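Local coordinates for putative uncharacterized protein PH0242 (Pyrococcus horikoshii, PDB 3VU1) that is the C-terminal globular domain of an archaeal AglB, a protein of the oligosaccharyltransferase family, and carries a calcium ion, at residues L391-I396 / D418-T423. Numbering follows the deposited sequence.
Sequences LRATFI and DTFFIT
The CB of A393 sits over one face of the F420 ring, 3.9 Å from its centroid and 17° off the ring normal, in a CH-pi contact. Along its rim the same ring meets F395, CE1 of F420 lying 3.7 Å from CE2 of F395; the planes differ by 20°, and neither ring covers the other. At the edge of the F395 ring, near its plane, lies D418 O, the acceptor for F395 N. On the other face of the sheet, which carries R392, T394, T419 and F421, L391 O lies at the edge of the F421 ring, and CG of R392 comes within 3.7 Å of CD2 of F421. With CG of F420 between its backbone N and carbonyl carbon (chi1 59°), the ring turns toward A393. Paired N-H···O bonds link A393 with F420 and F395 with D418 as in a regular antiparallel ladder. That order breaks at a classic beta bulge, where I422 and T423 both face L391: L391 O accepts I422 N at 2.7 Å and, weakly, T423 N, while L391 N donates to T423 O. CD1 of I422 lies against A393 CB. Strand 464-487 pairs antiparallel with the other edge of strand 385-401, its E472 also salt-bridged to R392, and helix 448-460 packs against A393, F395 and I422.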
loop_
_atom_site.group_PDB
_atom_site.type_symbol
_atom_site.label_atom_id
_atom_site.label_comp_id
_atom_site.label_asym_id
_atom_site.label_seq_id
_atom_site.Cartn_x
_atom_site.Cartn_y
_atom_site.Cartn_z
ATOM N N LEU A 391 15.071 -20.113 1.085
ATOM C CA LEU A 391 14.800 -19.879 -0.312
ATOM C C LEU A 391 13.297 -19.773 -0.406
ATOM O O LEU A 391 12.576 -20.661 0.083
ATOM C CB LEU A 391 15.325 -21.003 -1.212
ATOM C CG LEU A 391 16.844 -21.207 -1.391
ATOM C CD1 LEU A 391 17.052 -22.203 -2.529
ATOM C CD2 LEU A 391 17.624 -19.920 -1.660
ATOM N N ARG A 392 12.840 -18.683 -1.025
ATOM C CA ARG A 392 11.425 -18.364 -1.096
ATOM C C ARG A 392 10.971 -18.298 -2.527
ATOM O O ARG A 392 11.637 -17.694 -3.359
ATOM C CB ARG A 392 11.109 -17.022 -0.400
ATOM C CG ARG A 392 9.623 -16.878 -0.064
ATOM C CD ARG A 392 9.252 -15.465 0.329
ATOM N NE ARG A 392 9.670 -14.511 -0.696
ATOM C CZ ARG A 392 9.897 -13.219 -0.482
ATOM N NH1 ARG A 392 9.758 -12.684 0.728
ATOM N NH2 ARG A 392 10.294 -12.472 -1.485
ATOM N N ALA A 393 9.826 -18.903 -2.807
ATOM C CA ALA A 393 9.235 -18.784 -4.135
ATOM C C ALA A 393 8.125 -17.737 -4.148
ATOM O O ALA A 393 7.388 -17.592 -3.147
ATOM C CB ALA A 393 8.695 -20.134 -4.614
ATOM N N THR A 394 8.013 -17.022 -5.280
ATOM C CA THR A 394 6.904 -16.106 -5.504
ATOM C C THR A 394 6.380 -16.363 -6.900
ATOM O O THR A 394 7.127 -16.239 -7.870
ATOM C CB THR A 394 7.306 -14.613 -5.370
ATOM O OG1 THR A 394 7.910 -14.371 -4.099
ATOM C CG2 THR A 394 6.094 -13.706 -5.466
ATOM N N PHE A 395 5.101 -16.731 -6.987
ATOM C CA PHE A 395 4.389 -16.845 -8.256
ATOM C C PHE A 395 3.424 -15.676 -8.419
ATOM O O PHE A 395 2.486 -15.501 -7.623
ATOM C CB PHE A 395 3.553 -18.129 -8.291
ATOM C CG PHE A 395 4.344 -19.381 -8.505
ATOM C CD1 PHE A 395 4.228 -20.083 -9.701
ATOM C CD2 PHE A 395 5.176 -19.879 -7.511
ATOM C CE1 PHE A 395 4.942 -21.252 -9.907
ATOM C CE2 PHE A 395 5.901 -21.046 -7.716
ATOM C CZ PHE A 395 5.786 -21.728 -8.914
ATOM N N ILE A 396 3.646 -14.865 -9.440
ATOM C CA ILE A 396 2.667 -13.855 -9.792
ATOM C C ILE A 396 1.997 -14.370 -11.046
ATOM O O ILE A 396 2.680 -14.671 -12.055
ATOM C CB ILE A 396 3.303 -12.478 -10.050
ATOM C CG1 ILE A 396 3.683 -11.830 -8.719
ATOM C CG2 ILE A 396 2.317 -11.588 -10.790
ATOM C CD1 ILE A 396 4.621 -10.630 -8.831
ATOM N N ASP A 418 1.274 -15.618 -4.914
ATOM C CA ASP A 418 1.525 -16.636 -3.884
ATOM C C ASP A 418 3.018 -16.760 -3.576
ATOM O O ASP A 418 3.860 -16.817 -4.488
ATOM C CB ASP A 418 0.940 -17.988 -4.278
ATOM C CG ASP A 418 -0.491 -17.876 -4.848
ATOM O OD1 ASP A 418 -0.858 -18.748 -5.691
ATOM O OD2 ASP A 418 -1.248 -16.933 -4.472
ATOM N N THR A 419 3.340 -16.766 -2.287
ATOM C CA THR A 419 4.695 -16.964 -1.838
ATOM C C THR A 419 4.710 -18.211 -0.958
ATOM O O THR A 419 3.703 -18.537 -0.326
ATOM C CB THR A 419 5.192 -15.795 -0.971
ATOM O OG1 THR A 419 4.432 -15.761 0.243
ATOM C CG2 THR A 419 5.058 -14.476 -1.692
ATOM N N PHE A 420 5.839 -18.918 -0.938
ATOM C CA PHE A 420 6.042 -20.028 -0.035
ATOM C C PHE A 420 7.515 -20.257 0.131
ATOM O O PHE A 420 8.304 -19.954 -0.763
ATOM C CB PHE A 420 5.285 -21.309 -0.457
ATOM C CG PHE A 420 5.636 -21.850 -1.828
ATOM C CD1 PHE A 420 4.882 -21.495 -2.954
ATOM C CD2 PHE A 420 6.690 -22.762 -1.998
ATOM C CE1 PHE A 420 5.188 -22.030 -4.219
ATOM C CE2 PHE A 420 7.004 -23.283 -3.265
ATOM C CZ PHE A 420 6.249 -22.928 -4.378
ATOM N N PHE A 421 7.889 -20.754 1.302
ATOM C CA PHE A 421 9.276 -21.072 1.598
ATOM C C PHE A 421 9.633 -22.453 1.073
ATOM O O PHE A 421 9.024 -23.443 1.458
ATOM C CB PHE A 421 9.529 -20.950 3.092
ATOM C CG PHE A 421 9.465 -19.538 3.580
ATOM C CD1 PHE A 421 8.440 -19.122 4.413
ATOM C CD2 PHE A 421 10.418 -18.598 3.165
ATOM C CE1 PHE A 421 8.380 -17.801 4.845
ATOM C CE2 PHE A 421 10.360 -17.274 3.594
ATOM C CZ PHE A 421 9.341 -16.878 4.438
ATOM N N ILE A 422 10.609 -22.501 0.167
ATOM C CA ILE A 422 11.029 -23.748 -0.480
ATOM C C ILE A 422 11.865 -24.570 0.502
ATOM O O ILE A 422 11.560 -25.725 0.753
ATOM C CB ILE A 422 11.844 -23.480 -1.769
ATOM C CG1 ILE A 422 11.049 -22.626 -2.755
ATOM C CG2 ILE A 422 12.270 -24.782 -2.439
ATOM C CD1 ILE A 422 11.944 -21.724 -3.579
ATOM N N THR A 423 12.904 -23.956 1.070
ATOM C CA THR A 423 13.817 -24.654 1.945
ATOM C C THR A 423 14.537 -23.667 2.847
ATOM O O THR A 423 14.769 -22.514 2.466
ATOM C CB THR A 423 14.869 -25.456 1.146
ATOM O OG1 THR A 423 15.660 -26.219 2.055
ATOM C CG2 THR A 423 15.823 -24.528 0.359
#